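Long-range contacts in binary enterotoxin of Clostridium perfringens component a (Clostridium perfringens, PDB 5WTZ), which binds NAD+ and, as the enzymatic component of an actin-specific binary toxin, ADP-ribosylates actin: residues I57-F61 against Y401-S405; Y93-E98 against K141-E147; N165-A169 against V180-Y186; Y186-G192 against D207-Q213. One frame throughout, in Å; residues are numbered along the deposited sequence.

Interaction 1 of 4, residues I57-F61 against Y401-S405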
# COMPACT_ATOMS: atom_id res chain seq x y z
N ILE A 57 9.02 -3.24 5.34
CA ILE A 57 8.59 -1.86 5.20
C ILE A 57 9.76 -0.87 5.23
O ILE A 57 9.89 -0.02 4.32
CB ILE A 57 7.56 -1.51 6.29
CG1 ILE A 57 6.28 -2.31 6.03
CG2 ILE A 57 7.28 -0.01 6.30
CD1 ILE A 57 5.18 -2.14 7.08
N LYS A 58 10.60 -0.97 6.26
CA LYS A 58 11.84 -0.21 6.37
C LYS A 58 12.63 -0.26 5.07
O LYS A 58 13.05 0.77 4.53
CB LYS A 58 12.73 -0.75 7.50
CG LYS A 58 12.25 -0.47 8.92
CD LYS A 58 13.14 -1.23 9.91
CE LYS A 58 12.71 -0.97 11.34
NZ LYS A 58 12.97 0.44 11.73
N LYS A 59 12.83 -1.48 4.57
CA LYS A 59 13.72 -1.71 3.46
C LYS A 59 13.19 -1.08 2.17
O LYS A 59 13.93 -0.43 1.44
CB LYS A 59 13.95 -3.21 3.24
CG LYS A 59 14.97 -3.53 2.16
CD LYS A 59 14.92 -5.01 1.81
CE LYS A 59 15.89 -5.35 0.67
NZ LYS A 59 17.27 -4.90 0.97
N LYS A 60 11.91 -1.28 1.89
CA LYS A 60 11.38 -0.83 0.62
C LYS A 60 11.22 0.69 0.56
O LYS A 60 11.23 1.26 -0.53
CB LYS A 60 10.05 -1.53 0.31
CG LYS A 60 8.88 -1.19 1.19
CD LYS A 60 7.79 -2.23 0.90
CE LYS A 60 6.43 -1.84 1.41
NZ LYS A 60 5.49 -2.99 1.18
N PHE A 61 11.12 1.34 1.71
CA PHE A 61 11.03 2.81 1.71
C PHE A 61 12.37 3.51 1.95
O PHE A 61 12.45 4.74 1.92
CB PHE A 61 10.02 3.27 2.75
CG PHE A 61 8.59 2.99 2.37
CD1 PHE A 61 8.00 3.68 1.33
CD2 PHE A 61 7.85 2.04 3.05
CE1 PHE A 61 6.68 3.44 0.95
CE2 PHE A 61 6.52 1.79 2.69
CZ PHE A 61 5.95 2.49 1.64
N TYR A 401 5.92 3.94 10.52
CA TYR A 401 7.08 3.08 10.75
C TYR A 401 8.25 3.96 11.16
O TYR A 401 8.21 5.17 11.00
CB TYR A 401 7.42 2.24 9.52
CG TYR A 401 8.38 2.89 8.54
CD1 TYR A 401 7.92 3.83 7.63
CD2 TYR A 401 9.74 2.56 8.52
CE1 TYR A 401 8.79 4.43 6.71
CE2 TYR A 401 10.62 3.16 7.61
CZ TYR A 401 10.12 4.09 6.71
OH TYR A 401 10.97 4.70 5.81
N TYR A 402 9.27 3.33 11.71
CA TYR A 402 10.41 4.08 12.20
C TYR A 402 11.58 4.01 11.23
O TYR A 402 12.16 2.94 11.03
CB TYR A 402 10.84 3.57 13.58
CG TYR A 402 11.99 4.35 14.16
CD1 TYR A 402 11.82 5.66 14.60
CD2 TYR A 402 13.25 3.79 14.23
CE1 TYR A 402 12.88 6.38 15.13
CE2 TYR A 402 14.33 4.50 14.76
CZ TYR A 402 14.14 5.79 15.20
OH TYR A 402 15.21 6.49 15.72
N ASP A 403 11.90 5.14 10.60
CA ASP A 403 13.10 5.27 9.78
C ASP A 403 14.28 5.53 10.69
O ASP A 403 14.46 6.64 11.18
CB ASP A 403 12.96 6.40 8.74
CG ASP A 403 14.14 6.45 7.76
OD1 ASP A 403 15.18 5.80 7.99
OD2 ASP A 403 14.02 7.16 6.73
N GLU A 404 15.09 4.49 10.90
CA GLU A 404 16.18 4.54 11.87
C GLU A 404 17.45 5.15 11.28
O GLU A 404 18.42 5.38 11.99
CB GLU A 404 16.49 3.13 12.39
CG GLU A 404 17.26 2.22 11.43
CD GLU A 404 16.40 1.63 10.32
OE1 GLU A 404 15.16 1.63 10.43
OE2 GLU A 404 16.99 1.16 9.31
N SER A 405 17.43 5.41 9.98
CA SER A 405 18.63 5.87 9.29
C SER A 405 18.95 7.33 9.61
O SER A 405 18.06 8.17 9.82
CB SER A 405 18.47 5.70 7.77
OG SER A 405 17.57 6.64 7.22
O HOH W 1 13.26 3.28 5.51
O HOH W 2 11.94 6.76 4.38
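The Y401 ring is the flat group on which residues 57-61 settle. One face takes CG2 of I57, which stands 4.2 Å from the ring centroid and 26° off its normal, a CH-pi contact. CA of K58 and CB of F61 approach the same ring obliquely, the latter 3.5 Å from OH of Y401. At the edge of the Y402 ring, near its plane, lies NZ of K58.

That ammonium is the polar centre of the contact. It donates to O of Y402 at 2.7 Å, in the plane of that carbonyl, and forms a salt bridge of 2.8 Å with OE1 of E404, meeting the anti side of the carboxylate 34° out of its plane. Extended as far as CE, K58 bends only at chi4 (-68°), which swings NZ between the two acceptors. The other carboxylate oxygen, OE2, is bonded to OH of Y66, so both oxygens of E404 are held. OH of Y401 is hydrogen-bonded to two waters; one donates to O of K58, the other to O of F61 and OD2 of D403, tying helix backbone to strand through solvent. O of F61 is also hydrogen-bonded to NH2 of R300, a residue that binds NADH; the F61 side chain itself is about 11 Å from the bound NAD.

The axes of helix 57-61 and strand 401-403 pass 9.0 Å apart. Residues 57-61 of helix 36-61 pack on strand 391-403 through I57, K58 and F61. I57, F61 and Y401 all reach I415 of strand 411-420, while F61 and Y401 also touch I359 of strand 358-364.

Interaction 2 of 4, residues Y93-E98 against K141-E147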
# COMPACT_ATOMS: atom_id res chain seq x y z
N TYR A 93 -10.61 -19.81 0.40
CA TYR A 93 -10.99 -18.79 1.38
C TYR A 93 -10.21 -18.97 2.68
O TYR A 93 -10.03 -20.09 3.17
CB TYR A 93 -12.49 -18.82 1.65
CG TYR A 93 -13.37 -18.44 0.49
CD1 TYR A 93 -13.76 -19.39 -0.45
CD2 TYR A 93 -13.83 -17.14 0.33
CE1 TYR A 93 -14.57 -19.04 -1.51
CE2 TYR A 93 -14.65 -16.79 -0.72
CZ TYR A 93 -15.02 -17.75 -1.64
OH TYR A 93 -15.83 -17.44 -2.70
N VAL A 94 -9.75 -17.86 3.24
CA VAL A 94 -9.01 -17.90 4.50
C VAL A 94 -9.60 -16.88 5.46
O VAL A 94 -10.40 -16.04 5.06
CB VAL A 94 -7.51 -17.63 4.28
CG1 VAL A 94 -6.89 -18.80 3.53
CG2 VAL A 94 -7.29 -16.31 3.55
N TYR A 95 -9.19 -16.99 6.73
CA TYR A 95 -9.80 -16.24 7.83
C TYR A 95 -8.76 -15.55 8.71
O TYR A 95 -7.67 -16.08 8.94
CB TYR A 95 -10.66 -17.17 8.70
CG TYR A 95 -11.79 -17.83 7.94
CD1 TYR A 95 -11.57 -18.97 7.19
CD2 TYR A 95 -13.06 -17.29 7.96
CE1 TYR A 95 -12.59 -19.57 6.48
CE2 TYR A 95 -14.10 -17.90 7.26
CZ TYR A 95 -13.85 -19.03 6.52
OH TYR A 95 -14.87 -19.63 5.81
N TYR A 96 -9.10 -14.35 9.19
CA TYR A 96 -8.35 -13.72 10.28
C TYR A 96 -9.12 -12.56 10.87
O TYR A 96 -9.79 -11.81 10.14
CB TYR A 96 -6.96 -13.25 9.82
CG TYR A 96 -6.96 -12.23 8.70
CD1 TYR A 96 -7.06 -12.61 7.37
CD2 TYR A 96 -6.82 -10.88 8.98
CE1 TYR A 96 -7.04 -11.67 6.34
CE2 TYR A 96 -6.80 -9.94 7.97
CZ TYR A 96 -6.91 -10.33 6.66
OH TYR A 96 -6.88 -9.38 5.67
N TYR A 97 -9.05 -12.45 12.18
CA TYR A 97 -9.55 -11.29 12.90
C TYR A 97 -8.65 -10.11 12.58
O TYR A 97 -7.44 -10.28 12.41
CB TYR A 97 -9.58 -11.54 14.39
CG TYR A 97 -10.71 -12.41 14.89
CD1 TYR A 97 -12.04 -12.00 14.79
CD2 TYR A 97 -10.45 -13.62 15.48
CE1 TYR A 97 -13.07 -12.80 15.28
CE2 TYR A 97 -11.47 -14.42 15.98
CZ TYR A 97 -12.78 -14.00 15.86
OH TYR A 97 -13.80 -14.80 16.34
N GLU A 98 -9.24 -8.91 12.51
CA GLU A 98 -8.48 -7.73 12.10
C GLU A 98 -8.84 -6.46 12.89
O GLU A 98 -9.96 -6.32 13.39
CB GLU A 98 -8.68 -7.49 10.60
CG GLU A 98 -7.85 -6.33 10.03
CD GLU A 98 -6.34 -6.49 10.26
OE1 GLU A 98 -5.86 -6.34 11.42
OE2 GLU A 98 -5.64 -6.77 9.27
N LYS A 141 1.61 -12.21 4.87
CA LYS A 141 0.38 -12.28 5.65
C LYS A 141 0.05 -13.73 5.94
O LYS A 141 -0.23 -14.50 5.03
CB LYS A 141 -0.77 -11.59 4.90
CG LYS A 141 -2.11 -11.64 5.63
CD LYS A 141 -1.98 -11.16 7.07
CE LYS A 141 -3.35 -10.86 7.68
NZ LYS A 141 -3.25 -10.28 9.05
N ASP A 142 0.11 -14.12 7.21
CA ASP A 142 -0.26 -15.47 7.57
C ASP A 142 -1.67 -15.46 8.11
O ASP A 142 -2.08 -14.51 8.79
CB ASP A 142 0.72 -16.08 8.57
CG ASP A 142 0.97 -15.20 9.78
OD1 ASP A 142 1.77 -14.24 9.68
OD2 ASP A 142 0.37 -15.49 10.84
N VAL A 143 -2.42 -16.51 7.78
CA VAL A 143 -3.84 -16.60 8.09
C VAL A 143 -4.24 -18.01 8.49
O VAL A 143 -3.41 -18.92 8.48
CB VAL A 143 -4.70 -16.18 6.88
CG1 VAL A 143 -4.48 -14.71 6.58
CG2 VAL A 143 -4.34 -17.02 5.67
N THR A 144 -5.51 -18.20 8.83
CA THR A 144 -6.01 -19.51 9.21
C THR A 144 -7.04 -20.03 8.20
O THR A 144 -7.62 -19.26 7.43
CB THR A 144 -6.63 -19.48 10.62
OG1 THR A 144 -7.80 -18.66 10.63
CG2 THR A 144 -5.63 -18.91 11.60
N MET A 145 -7.26 -21.35 8.20
CA MET A 145 -8.07 -22.01 7.17
C MET A 145 -9.56 -22.05 7.46
O MET A 145 -10.36 -22.35 6.57
CB MET A 145 -7.58 -23.44 6.97
CG MET A 145 -6.14 -23.53 6.56
SD MET A 145 -5.53 -25.22 6.44
CE MET A 145 -3.77 -24.84 6.56
N THR A 146 -9.93 -21.77 8.70
CA THR A 146 -11.32 -21.94 9.12
C THR A 146 -11.78 -20.77 9.97
O THR A 146 -10.96 -20.06 10.55
CB THR A 146 -11.52 -23.26 9.92
OG1 THR A 146 -10.55 -23.35 10.96
CG2 THR A 146 -11.41 -24.47 9.01
N GLU A 147 -13.09 -20.58 10.03
CA GLU A 147 -13.68 -19.55 10.87
C GLU A 147 -13.24 -19.74 12.30
O GLU A 147 -13.35 -20.84 12.83
CB GLU A 147 -15.21 -19.59 10.77
CG GLU A 147 -15.89 -18.50 11.58
CD GLU A 147 -17.40 -18.67 11.62
OE1 GLU A 147 -18.02 -18.65 10.53
OE2 GLU A 147 -17.95 -18.85 12.73
O HOH W 3 -10.06 -22.78 3.62
O HOH W 4 -3.14 -7.63 7.95
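The axes of strands 93-98 and 141-144 cross at 102°, nearly perpendicular, and come within 4.9 Å, so the strands pair at a single antiparallel bridge, Y95 with T144. N of Y95 donates to O of T144 at 2.8 Å, and N of T144 returns a bond to O of Y95 at 3.0 Å. The latter oxygen has a further donor, OG1 of T144, which comes from above the carbonyl plane; with chi1 at 66°, OG1 sits between its own backbone N and carbonyl carbon and from there reaches O of Y95.

The Y95 ring lies against the chain that follows the bridge. N of E147 sits 3.5 Å above its plane, over the centre, while O of T144 lies at its edge; OH of Y95 is hydrogen-bonded to OD1 of D11. Across the bridge, CE of K141 rests over the centre of the Y96 ring, 3.6 Å from the centroid. NZ is off-centre at 4.1 Å, in a cation-pi contact, and is joined to OE2 of E98 through a water. V143 divides its branches: CG1 meets CD1 of Y96 at 3.4 Å, and CG2 meets CB of V94.

The bridge joins two sheets. Strand 92-98 pairs with strand 156-162 of the five-stranded sheet, and strand 141-144 with strand 179-182 of the three-stranded one, while M145 reaches A19, W22 and A23 of helix 16-31.

Interaction 3 of 4, residues N165-A169 against V180-Y186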
# COMPACT_ATOMS: atom_id res chain seq x y z
N ASN A 165 -3.45 -20.08 -8.00
CA ASN A 165 -2.02 -19.81 -8.19
C ASN A 165 -1.41 -18.81 -7.20
O ASN A 165 -0.26 -18.41 -7.36
CB ASN A 165 -1.75 -19.34 -9.62
CG ASN A 165 -2.03 -20.42 -10.63
OD1 ASN A 165 -1.79 -21.60 -10.38
ND2 ASN A 165 -2.56 -20.03 -11.79
N THR A 166 -2.18 -18.42 -6.19
CA THR A 166 -1.63 -17.63 -5.09
C THR A 166 -0.60 -18.46 -4.34
O THR A 166 -0.89 -19.57 -3.95
CB THR A 166 -2.70 -17.16 -4.09
OG1 THR A 166 -3.71 -16.41 -4.76
CG2 THR A 166 -2.09 -16.30 -2.99
N PRO A 167 0.61 -17.92 -4.14
CA PRO A 167 1.58 -18.53 -3.23
C PRO A 167 1.03 -18.51 -1.82
O PRO A 167 0.89 -17.44 -1.24
CB PRO A 167 2.81 -17.63 -3.37
CG PRO A 167 2.63 -16.93 -4.66
CD PRO A 167 1.16 -16.70 -4.76
N ALA A 168 0.72 -19.69 -1.28
CA ALA A 168 0.02 -19.80 -0.01
C ALA A 168 0.43 -21.10 0.66
O ALA A 168 -0.21 -22.14 0.46
CB ALA A 168 -1.48 -19.76 -0.22
N ALA A 169 1.49 -21.06 1.45
CA ALA A 169 2.07 -22.27 2.02
C ALA A 169 1.44 -22.66 3.35
O ALA A 169 1.13 -21.80 4.18
CB ALA A 169 3.57 -22.10 2.17
N VAL A 180 -1.66 -20.45 7.04
CA VAL A 180 -1.38 -20.27 5.63
C VAL A 180 -0.55 -19.01 5.44
O VAL A 180 -0.93 -17.94 5.87
CB VAL A 180 -2.68 -20.18 4.81
CG1 VAL A 180 -2.38 -19.82 3.36
CG2 VAL A 180 -3.46 -21.50 4.91
N LEU A 181 0.60 -19.16 4.79
CA LEU A 181 1.50 -18.04 4.62
C LEU A 181 1.40 -17.50 3.19
O LEU A 181 1.73 -18.19 2.23
CB LEU A 181 2.93 -18.48 4.96
CG LEU A 181 4.08 -17.47 4.91
CD1 LEU A 181 3.73 -16.18 5.60
CD2 LEU A 181 5.32 -18.09 5.53
N ILE A 182 0.92 -16.27 3.07
CA ILE A 182 0.73 -15.66 1.76
C ILE A 182 1.89 -14.74 1.39
O ILE A 182 2.36 -13.95 2.21
CB ILE A 182 -0.58 -14.83 1.70
CG1 ILE A 182 -1.76 -15.66 2.21
CG2 ILE A 182 -0.83 -14.33 0.29
CD1 ILE A 182 -2.93 -14.82 2.66
N ASP A 183 2.35 -14.85 0.14
CA ASP A 183 3.43 -14.01 -0.38
C ASP A 183 3.19 -12.50 -0.23
O ASP A 183 2.05 -12.03 -0.07
CB ASP A 183 3.65 -14.36 -1.85
CG ASP A 183 5.06 -14.05 -2.32
OD1 ASP A 183 5.89 -13.68 -1.47
OD2 ASP A 183 5.33 -14.20 -3.53
N GLN A 184 4.28 -11.74 -0.29
CA GLN A 184 4.24 -10.29 -0.33
C GLN A 184 3.63 -9.79 -1.63
O GLN A 184 3.58 -10.54 -2.61
CB GLN A 184 5.65 -9.70 -0.19
CG GLN A 184 6.19 -9.58 1.22
CD GLN A 184 7.44 -8.71 1.26
OE1 GLN A 184 7.42 -7.60 1.80
NE2 GLN A 184 8.53 -9.22 0.69
N GLY A 185 3.17 -8.54 -1.63
CA GLY A 185 2.76 -7.86 -2.85
C GLY A 185 1.27 -7.73 -3.12
O GLY A 185 0.87 -7.23 -4.17
N TYR A 186 0.43 -8.16 -2.18
CA TYR A 186 -1.00 -8.14 -2.44
C TYR A 186 -1.75 -7.05 -1.71
O TYR A 186 -1.24 -6.39 -0.80
CB TYR A 186 -1.61 -9.51 -2.10
CG TYR A 186 -1.07 -10.63 -2.95
CD1 TYR A 186 -1.61 -10.90 -4.20
CD2 TYR A 186 -0.01 -11.41 -2.51
CE1 TYR A 186 -1.11 -11.92 -4.99
CE2 TYR A 186 0.50 -12.43 -3.29
CZ TYR A 186 -0.05 -12.68 -4.53
OH TYR A 186 0.45 -13.70 -5.31
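P167 and A169 share the backbone bonding with L181 and D183, in the hairpin of strands 168-171 and 179-182 that belongs to the three-stranded antiparallel sheet. N of A169 donates to O of L181 at 3.0 Å, and N of L181 to O of A169 at 2.8 Å, the second in the carbonyl plane; N of D183 adds a longer bond of 3.3 Å to O of P167. A168 and I182 form the non-hydrogen-bonded pair between them, where the CA atoms close to 4.6 Å and CA of A168 points a C-H at O of L181.

The apolar contacts follow the backbone. CB of A168 touches CG1 of V180 at 3.7 Å, the valine branch lying anti to its backbone N (chi1 173°). CB of P167 meets CB of D183, and CG2 of T166 meets CG2 of I182. Beyond the paired strands, OH of Y186 lies 3.1 Å from CD of P167, with the proline carbon oblique to the ring.

Polar ends are settled locally or just outside: OD1 of D183 takes N of Q184 and OG of S80, and OG1 of T166 bonds O of P163. Because P167 has no N-H, its backbone takes part in the pairing through its carbonyl alone, with O accepting from N of D183.

Interaction 4 of 4, residues Y186-G192 against D207-Q213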
# COMPACT_ATOMS: atom_id res chain seq x y z
N TYR A 186 0.43 -8.16 -2.18
CA TYR A 186 -1.00 -8.14 -2.44
C TYR A 186 -1.75 -7.05 -1.71
O TYR A 186 -1.24 -6.39 -0.80
CB TYR A 186 -1.61 -9.51 -2.10
CG TYR A 186 -1.07 -10.63 -2.95
CD1 TYR A 186 -1.61 -10.90 -4.20
CD2 TYR A 186 -0.01 -11.41 -2.51
CE1 TYR A 186 -1.11 -11.92 -4.99
CE2 TYR A 186 0.50 -12.43 -3.29
CZ TYR A 186 -0.05 -12.68 -4.53
OH TYR A 186 0.45 -13.70 -5.31
N SER A 187 -3.00 -6.86 -2.14
CA SER A 187 -3.91 -5.94 -1.50
C SER A 187 -5.28 -6.60 -1.26
O SER A 187 -5.59 -7.63 -1.86
CB SER A 187 -4.08 -4.67 -2.34
OG SER A 187 -2.82 -4.15 -2.77
N LEU A 188 -6.07 -5.98 -0.40
CA LEU A 188 -7.41 -6.43 -0.08
C LEU A 188 -8.47 -5.53 -0.69
O LEU A 188 -8.43 -4.30 -0.53
CB LEU A 188 -7.57 -6.49 1.45
CG LEU A 188 -8.85 -6.97 2.11
CD1 LEU A 188 -8.52 -7.40 3.52
CD2 LEU A 188 -9.91 -5.86 2.14
N LYS A 189 -9.44 -6.14 -1.37
CA LYS A 189 -10.58 -5.43 -1.95
C LYS A 189 -11.88 -6.00 -1.40
O LYS A 189 -12.21 -7.18 -1.66
CB LYS A 189 -10.57 -5.53 -3.47
CG LYS A 189 -11.71 -4.80 -4.14
CD LYS A 189 -11.70 -5.04 -5.63
CE LYS A 189 -12.73 -4.16 -6.32
NZ LYS A 189 -12.81 -4.47 -7.77
N ALA A 190 -12.62 -5.19 -0.66
CA ALA A 190 -13.83 -5.68 -0.00
C ALA A 190 -14.92 -6.00 -1.04
O ALA A 190 -15.06 -5.30 -2.05
CB ALA A 190 -14.34 -4.66 1.02
N THR A 191 -15.64 -7.09 -0.80
CA THR A 191 -16.66 -7.59 -1.70
C THR A 191 -18.00 -7.75 -0.99
O THR A 191 -18.99 -8.11 -1.61
CB THR A 191 -16.26 -8.96 -2.31
OG1 THR A 191 -16.11 -9.94 -1.27
CG2 THR A 191 -14.95 -8.85 -3.08
N GLY A 192 -18.01 -7.53 0.32
CA GLY A 192 -19.24 -7.63 1.09
C GLY A 192 -19.04 -7.29 2.55
O GLY A 192 -17.91 -7.35 3.05
N ASP A 207 -16.05 -9.57 3.79
CA ASP A 207 -15.70 -10.45 2.69
C ASP A 207 -14.78 -9.65 1.78
O ASP A 207 -15.02 -8.46 1.53
CB ASP A 207 -16.94 -10.92 1.92
CG ASP A 207 -17.78 -11.92 2.71
OD1 ASP A 207 -17.23 -12.72 3.49
OD2 ASP A 207 -19.01 -11.92 2.52
N ALA A 208 -13.72 -10.28 1.30
CA ALA A 208 -12.79 -9.60 0.41
C ALA A 208 -12.05 -10.54 -0.54
O ALA A 208 -11.92 -11.75 -0.28
CB ALA A 208 -11.78 -8.80 1.22
N ASP A 209 -11.56 -9.95 -1.62
CA ASP A 209 -10.68 -10.63 -2.56
C ASP A 209 -9.23 -10.22 -2.36
O ASP A 209 -8.90 -9.05 -2.13
CB ASP A 209 -11.06 -10.32 -4.01
CG ASP A 209 -12.34 -11.00 -4.45
OD1 ASP A 209 -12.86 -11.91 -3.78
OD2 ASP A 209 -12.84 -10.61 -5.51
N LEU A 210 -8.34 -11.20 -2.47
CA LEU A 210 -6.93 -10.91 -2.57
C LEU A 210 -6.64 -10.54 -4.01
O LEU A 210 -6.86 -11.35 -4.91
CB LEU A 210 -6.09 -12.12 -2.14
CG LEU A 210 -4.59 -11.86 -2.01
CD1 LEU A 210 -4.22 -11.53 -0.57
CD2 LEU A 210 -3.82 -13.05 -2.52
N ILE A 211 -6.19 -9.30 -4.23
CA ILE A 211 -5.87 -8.81 -5.56
C ILE A 211 -4.43 -8.35 -5.60
O ILE A 211 -3.81 -8.08 -4.57
CB ILE A 211 -6.78 -7.64 -6.00
CG1 ILE A 211 -6.45 -6.38 -5.19
CG2 ILE A 211 -8.25 -8.03 -5.91
CD1 ILE A 211 -6.87 -5.07 -5.88
N LYS A 212 -3.89 -8.25 -6.81
CA LYS A 212 -2.52 -7.80 -6.97
C LYS A 212 -2.51 -6.52 -7.77
O LYS A 212 -2.89 -6.51 -8.94
CB LYS A 212 -1.66 -8.87 -7.65
CG LYS A 212 -0.17 -8.59 -7.58
CD LYS A 212 0.61 -9.74 -8.20
CE LYS A 212 1.71 -10.21 -7.27
NZ LYS A 212 2.66 -9.11 -6.96
N GLN A 213 -2.09 -5.44 -7.14
CA GLN A 213 -2.01 -4.14 -7.80
C GLN A 213 -0.65 -3.98 -8.46
O GLN A 213 0.33 -4.58 -8.03
CB GLN A 213 -2.26 -3.01 -6.81
CG GLN A 213 -3.62 -3.06 -6.11
CD GLN A 213 -3.95 -1.75 -5.43
OE1 GLN A 213 -4.57 -0.86 -6.03
NE2 GLN A 213 -3.53 -1.61 -4.17
O HOH W 5 -1.12 -5.32 -4.31
O HOH W 6 -14.62 -12.18 -1.86
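Y186 meets L210 from CB outward. Its CB lies 3.6 Å from CD1 of L210; at CG and CD1 the other branch, CD2, takes over, 3.5 Å from CD1 of the tyrosine and 3.8 Å from the ring centroid, a CH-pi contact over one face, displaced from the ring centre. O of I211 lies in plane at the ring edge. Farther out, CE1, CZ and OH come within 4.2 Å of CE of K212, whose chain crosses the tyrosine obliquely; its NZ is too distant for more than a weak cation-pi attraction.

The backbones pair in antiparallel order. S187 and I211 exchange two bonds, that from N of S187 to O of I211 being 2.8 Å and nearly straight at 170°; K189 and D209 exchange two more. On the face shared by L188, A190, A208 and L210, CG of L188 packs diagonally on CB of A208.

NE2 of Q213 donates to OG of S187 at 3.0 Å, and a water bonds both that hydroxyl and N of Q213. The T191 and D209 side chains cross at about a right angle, CG2 of T191 lying 3.6 Å from CG of D209, and a water joins OG1 of T191 to OD1 of D209.

Two residues, T191 and G192, stand opposite the single D207: N of T191 donates to its O at 2.8 Å, N of G192 only weakly. This is a classic beta bulge in the hairpin of strands 187-198 and 201-211, within the mixed sheet of the N-terminal ADP-ribosyltransferase-like domain.

How the interactions relate
Interactions 2, 3 and 4 cluster in the N-terminal half, their centres 12 to 13 Å apart, and follow one another along the chain. Interactions 2 and 3 meet in the three-stranded sheet, where strand 141-144 pairs with 179-182, while interactions 2 and 4 reach the five-stranded sheet; interactions 3 and 4 share Y186, at the passage from one sheet to the other. Interaction 1 stands apart, its centre 23 to 27 Å from the others. Its segments enclose the other three along the chain and come from the two ADP-ribosyltransferase-like halves, so it joins the N-terminal half to the NAD-binding half, whereas the rest build the N-terminal fold itself.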